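Local coordinates for protein NURA (Sulfolobus solfataricus, PDB 2YGK) that acts as a manganese-dependent nuclease that, with the helicase HerA, processes DNA ends during archaeal double-strand break repair, at residues E77-D82 with V86-E91; S90-I95 with E116-L121. All blocks are in the same frame, centred on the assembly; numbering follows the deposited sequence.

Overall arrangement
Contacts 1 and 2 share Ser90 and Glu91 on strand 85-98, the last strand of its sheet within the chain, and their centres lie about 12 Å apart. Contact 1 pairs that strand edge to edge with strand 70-82; contact 2 covers one face of the pair with helix 104-123. The two meet directly where Leu119 CD1 packs against Glu77 N at 3.8 Å. A manganese ion bound by Asp58 and Asp133 lies at a distance from both: about 11 Å from the side chain of Glu77 in contact 1 and about 12 Å from that of Leu119 in contact 2. Between the metal site and strand 85-98 runs strand 70-82, whose Glu77 forms a backbone hydrogen bond with Asp58.

Contact 1: E77-D82 with V86-E91; sequences ESVIGD and VKTLSE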
loop_
_atom_site.group_PDB
_atom_site.type_symbol
_atom_site.label_atom_id
_atom_site.label_comp_id
_atom_site.label_asym_id
_atom_site.label_seq_id
_atom_site.Cartn_x
_atom_site.Cartn_y
_atom_site.Cartn_z
ATOM N N GLU A 77 10.339 -11.169 16.433
ATOM C CA GLU A 77 10.543 -12.256 17.347
ATOM C C GLU A 77 11.432 -13.324 16.730
ATOM O O GLU A 77 11.289 -13.652 15.567
ATOM C CB GLU A 77 9.188 -12.850 17.674
ATOM C CG GLU A 77 9.220 -13.976 18.668
ATOM C CD GLU A 77 7.839 -14.380 19.089
ATOM O OE1 GLU A 77 7.183 -15.132 18.427
ATOM O OE2 GLU A 77 7.336 -13.946 20.092
ATOM N N SER A 78 12.359 -13.848 17.521
ATOM C CA SER A 78 13.087 -15.058 17.174
ATOM C C SER A 78 12.413 -16.235 17.900
ATOM O O SER A 78 11.896 -16.097 19.018
ATOM C CB SER A 78 14.590 -14.965 17.537
ATOM O OG SER A 78 14.772 -14.831 18.941
ATOM N N VAL A 79 12.425 -17.375 17.227
ATOM C CA VAL A 79 11.773 -18.579 17.692
ATOM C C VAL A 79 12.710 -19.763 17.431
ATOM O O VAL A 79 13.151 -19.962 16.290
ATOM C CB VAL A 79 10.439 -18.798 16.939
ATOM C CG1 VAL A 79 9.970 -20.202 17.103
ATOM C CG2 VAL A 79 9.393 -17.842 17.429
ATOM N N ILE A 80 13.024 -20.517 18.493
ATOM C CA ILE A 80 13.790 -21.758 18.355
ATOM C C ILE A 80 12.863 -22.974 18.283
ATOM O O ILE A 80 12.004 -23.154 19.147
ATOM C CB ILE A 80 14.841 -21.942 19.499
ATOM C CG1 ILE A 80 15.879 -23.008 19.116
ATOM C CG2 ILE A 80 14.169 -22.320 20.834
ATOM C CD1 ILE A 80 17.282 -22.731 19.653
ATOM N N GLY A 81 13.048 -23.801 17.248
ATOM C CA GLY A 81 12.272 -25.045 17.070
ATOM C C GLY A 81 13.044 -26.307 16.653
ATOM O O GLY A 81 13.971 -26.251 15.851
ATOM N N ASP A 82 12.655 -27.445 17.222
ATOM C CA ASP A 82 13.074 -28.751 16.715
ATOM C C ASP A 82 11.956 -29.757 16.900
ATOM O O ASP A 82 10.860 -29.405 17.342
ATOM C CB ASP A 82 14.387 -29.257 17.361
ATOM C CG ASP A 82 14.283 -29.448 18.872
ATOM O OD1 ASP A 82 13.314 -28.987 19.503
ATOM O OD2 ASP A 82 15.200 -30.055 19.464
ATOM N N VAL A 86 8.979 -26.046 20.082
ATOM C CA VAL A 86 9.228 -24.670 19.667
ATOM C C VAL A 86 9.039 -23.772 20.867
ATOM O O VAL A 86 8.098 -23.967 21.625
ATOM C CB VAL A 86 8.278 -24.224 18.508
ATOM C CG1 VAL A 86 8.668 -24.892 17.235
ATOM C CG2 VAL A 86 6.856 -24.581 18.798
ATOM N N LYS A 87 9.946 -22.820 21.067
ATOM C CA LYS A 87 9.740 -21.739 22.052
ATOM C C LYS A 87 10.367 -20.448 21.570
ATOM O O LYS A 87 11.386 -20.479 20.887
ATOM C CB LYS A 87 10.319 -22.094 23.429
ATOM C CG LYS A 87 11.807 -21.795 23.607
ATOM C CD LYS A 87 12.376 -22.309 24.919
ATOM C CE LYS A 87 13.907 -22.521 24.812
ATOM N NZ LYS A 87 14.626 -22.366 26.129
ATOM N N THR A 88 9.767 -19.314 21.954
ATOM C CA THR A 88 10.308 -17.974 21.643
ATOM C C THR A 88 11.594 -17.720 22.409
ATOM O O THR A 88 11.727 -18.123 23.549
ATOM C CB THR A 88 9.341 -16.839 21.994
ATOM O OG1 THR A 88 8.858 -17.053 23.310
ATOM C CG2 THR A 88 8.167 -16.819 21.073
ATOM N N LEU A 89 12.526 -17.053 21.742
ATOM C CA LEU A 89 13.814 -16.753 22.294
ATOM C C LEU A 89 13.832 -15.311 22.711
ATOM O O LEU A 89 13.885 -15.022 23.873
ATOM C CB LEU A 89 14.899 -17.004 21.251
ATOM C CG LEU A 89 15.615 -18.349 21.257
ATOM C CD1 LEU A 89 16.334 -18.459 19.943
ATOM C CD2 LEU A 89 16.567 -18.446 22.451
ATOM N N SER A 90 13.772 -14.414 21.736
ATOM C CA SER A 90 13.742 -12.980 21.987
ATOM C C SER A 90 12.511 -12.345 21.357
ATOM O O SER A 90 11.948 -12.876 20.399
ATOM C CB SER A 90 14.978 -12.336 21.391
ATOM O OG SER A 90 16.139 -12.976 21.868
ATOM N N GLU A 91 12.099 -11.223 21.933
ATOM C CA GLU A 91 11.114 -10.303 21.360
ATOM C C GLU A 91 11.710 -8.898 21.401
ATOM O O GLU A 91 12.361 -8.507 22.353
ATOM C CB GLU A 91 9.807 -10.300 22.160
ATOM C CG GLU A 91 9.082 -11.646 22.258
ATOM C CD GLU A 91 9.388 -12.420 23.545
ATOM O OE1 GLU A 91 10.583 -12.583 23.936
ATOM O OE2 GLU A 91 8.405 -12.883 24.171
#
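Four backbone hydrogen bonds join 77-82 to 86-91, running antiparallel at 150°. Ile80 and Lys87 form a reciprocal pair, Lys87 N reaching Ile80 O at 2.8 Å, nearly along the C=O axis. Leu89 N gives Ser78 O an almost straight bond (178° at the hydrogen), though from above the carbonyl plane. A side chain supplies a fifth bond: Ser78 OG, set between its own N and carbonyl carbon (chi1 63°), accepts Ser90 N at 3.0 Å. Asp123 on helix 104-123 also hydrogen-bonds this hydroxyl.

The pairing shifts by one residue between Glu77-Glu91 and Val79-Thr88, marking a beta bulge in the hairpin of strands 70-82 and 85-98, an edge of the RNase H-clan NurA domain.

Apolar contacts occupy both faces. Ile80 and Lys87 lie side by side, CG2 to CG 3.7 Å, while Leu89 CD1 meets Ile80 CB at 3.8 Å. On the face bearing Val79 and Thr88, Val86 CG1 rests 3.6 Å from Gly81 CA.

The extended Glu77 lays its carboxylate against Thr88 CG2, with Glu91 alongside. Their OE2 atoms stand 4.3 Å apart and Asp308 is also close, so charge repulsion is likely to be felt here. An alanine in place of Glu77 would probably take away the carboxylate that lies against Thr88 CG2 and open a gap beside Glu91.

Contact 2: S90-I95 with E116-L121; sequences SEDGQI and ELSLAL
Leu119 reaches from helix segment 116-121 to strand segment 90-95 and carries nearly the whole contact through its two methyls. CD2 meets Ser90 CB at 3.8 Å, and CD1 lies 3.9 Å from Asp92 CB, giving the branched end a seat across two residues whose side chains leave the same face of the strand. With CG opposite the carbonyl carbon (chi1 -70°) and CD1 anti to CA (chi2 175°), CD1 continues the chain toward Asp92 CB while CD2 branches toward Ser90 CB.

The other side of the contact is loose. Asp92 OD2 remains 4.4 Å from Ser118 OG, too far for a hydrogen bond, and the Ser118 hydroxyl instead bonds Leu115 O within its own helix. Both Asp92 and Ser118 are partly exposed, whereas Leu119 and Ser90 are buried. The segment axes come no closer than 9.5 Å, and just 155 Å² is buried in all, most of the helix side of it by Leu119.

Leu119 also touches Ala76 on strand 70-82, so helix 104-123 covers both strands of the hairpin; Ala120 packs on Ile57 of strand 54-65, and Leu117 and Leu121 turn to helix 171-193.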
loop_
_atom_site.group_PDB
_atom_site.type_symbol
_atom_site.label_atom_id
_atom_site.label_comp_id
_atom_site.label_asym_id
_atom_site.label_seq_id
_atom_site.Cartn_x
_atom_site.Cartn_y
_atom_site.Cartn_z
ATOM N N SER A 90 13.772 -14.414 21.736
ATOM C CA SER A 90 13.742 -12.980 21.987
ATOM C C SER A 90 12.511 -12.345 21.357
ATOM O O SER A 90 11.948 -12.876 20.399
ATOM C CB SER A 90 14.978 -12.336 21.391
ATOM O OG SER A 90 16.139 -12.976 21.868
ATOM N N GLU A 91 12.099 -11.223 21.933
ATOM C CA GLU A 91 11.114 -10.303 21.360
ATOM C C GLU A 91 11.710 -8.898 21.401
ATOM O O GLU A 91 12.361 -8.507 22.353
ATOM C CB GLU A 91 9.807 -10.300 22.160
ATOM C CG GLU A 91 9.082 -11.646 22.258
ATOM C CD GLU A 91 9.388 -12.420 23.545
ATOM O OE1 GLU A 91 10.583 -12.583 23.936
ATOM O OE2 GLU A 91 8.405 -12.883 24.171
ATOM N N ASP A 92 11.467 -8.138 20.357
ATOM C CA ASP A 92 12.115 -6.864 20.174
ATOM C C ASP A 92 11.126 -6.033 19.382
ATOM O O ASP A 92 10.699 -6.447 18.312
ATOM C CB ASP A 92 13.408 -7.069 19.395
ATOM C CG ASP A 92 14.413 -5.964 19.599
ATOM O OD1 ASP A 92 14.029 -4.810 19.921
ATOM O OD2 ASP A 92 15.619 -6.248 19.428
ATOM N N GLY A 93 10.732 -4.889 19.933
ATOM C CA GLY A 93 9.723 -4.044 19.310
ATOM C C GLY A 93 9.532 -2.698 19.985
ATOM O O GLY A 93 9.601 -2.593 21.195
ATOM N N GLN A 94 9.261 -1.685 19.167
ATOM C CA GLN A 94 8.989 -0.326 19.617
ATOM C C GLN A 94 7.624 0.199 19.132
ATOM O O GLN A 94 7.180 -0.162 18.047
ATOM C CB GLN A 94 10.100 0.593 19.095
ATOM C CG GLN A 94 10.107 2.008 19.729
ATOM C CD GLN A 94 11.528 2.490 20.002
ATOM O OE1 GLN A 94 12.431 2.256 19.185
ATOM N NE2 GLN A 94 11.743 3.138 21.152
ATOM N N ILE A 95 6.976 1.038 19.950
ATOM C CA ILE A 95 5.867 1.926 19.515
ATOM C C ILE A 95 6.370 3.359 19.432
ATOM O O ILE A 95 7.192 3.774 20.230
ATOM C CB ILE A 95 4.703 1.952 20.508
ATOM C CG1 ILE A 95 4.111 0.559 20.708
ATOM C CG2 ILE A 95 3.604 2.882 20.024
ATOM C CD1 ILE A 95 3.105 0.491 21.851
ATOM N N GLU A 116 14.269 -7.558 12.792
ATOM C CA GLU A 116 14.396 -8.943 12.367
ATOM C C GLU A 116 15.867 -9.270 12.196
ATOM O O GLU A 116 16.394 -10.156 12.859
ATOM C CB GLU A 116 13.672 -9.194 11.039
ATOM C CG GLU A 116 12.196 -9.224 11.159
ATOM C CD GLU A 116 11.445 -9.256 9.831
ATOM O OE1 GLU A 116 11.639 -10.154 9.028
ATOM O OE2 GLU A 116 10.609 -8.387 9.604
ATOM N N LEU A 117 16.528 -8.542 11.302
ATOM C CA LEU A 117 17.908 -8.853 10.967
ATOM C C LEU A 117 18.779 -8.727 12.195
ATOM O O LEU A 117 19.667 -9.547 12.381
ATOM C CB LEU A 117 18.447 -7.948 9.877
ATOM C CG LEU A 117 17.734 -7.946 8.509
ATOM C CD1 LEU A 117 18.331 -6.756 7.756
ATOM C CD2 LEU A 117 17.823 -9.317 7.701
ATOM N N SER A 118 18.535 -7.759 13.073
ATOM C CA SER A 118 19.369 -7.758 14.273
ATOM C C SER A 118 19.091 -8.938 15.225
ATOM O O SER A 118 19.968 -9.346 15.935
ATOM C CB SER A 118 19.331 -6.418 15.000
ATOM O OG SER A 118 18.190 -6.343 15.801
ATOM N N LEU A 119 17.899 -9.509 15.231
ATOM C CA LEU A 119 17.659 -10.717 16.033
ATOM C C LEU A 119 18.316 -11.937 15.377
ATOM O O LEU A 119 18.701 -12.902 16.047
ATOM C CB LEU A 119 16.158 -10.971 16.233
ATOM C CG LEU A 119 15.418 -9.994 17.148
ATOM C CD1 LEU A 119 13.929 -10.241 17.203
ATOM C CD2 LEU A 119 15.975 -10.128 18.523
ATOM N N ALA A 120 18.464 -11.905 14.067
ATOM C CA ALA A 120 19.194 -12.978 13.401
ATOM C C ALA A 120 20.648 -12.988 13.906
ATOM O O ALA A 120 21.265 -14.052 14.057
ATOM C CB ALA A 120 19.132 -12.807 11.886
ATOM N N LEU A 121 21.208 -11.819 14.184
ATOM C CA LEU A 121 22.546 -11.769 14.744
ATOM C C LEU A 121 22.511 -12.102 16.212
ATOM O O LEU A 121 23.400 -12.784 16.710
ATOM C CB LEU A 121 23.178 -10.411 14.567
ATOM C CG LEU A 121 23.560 -10.108 13.133
ATOM C CD1 LEU A 121 23.708 -8.601 12.999
ATOM C CD2 LEU A 121 24.851 -10.823 12.699
#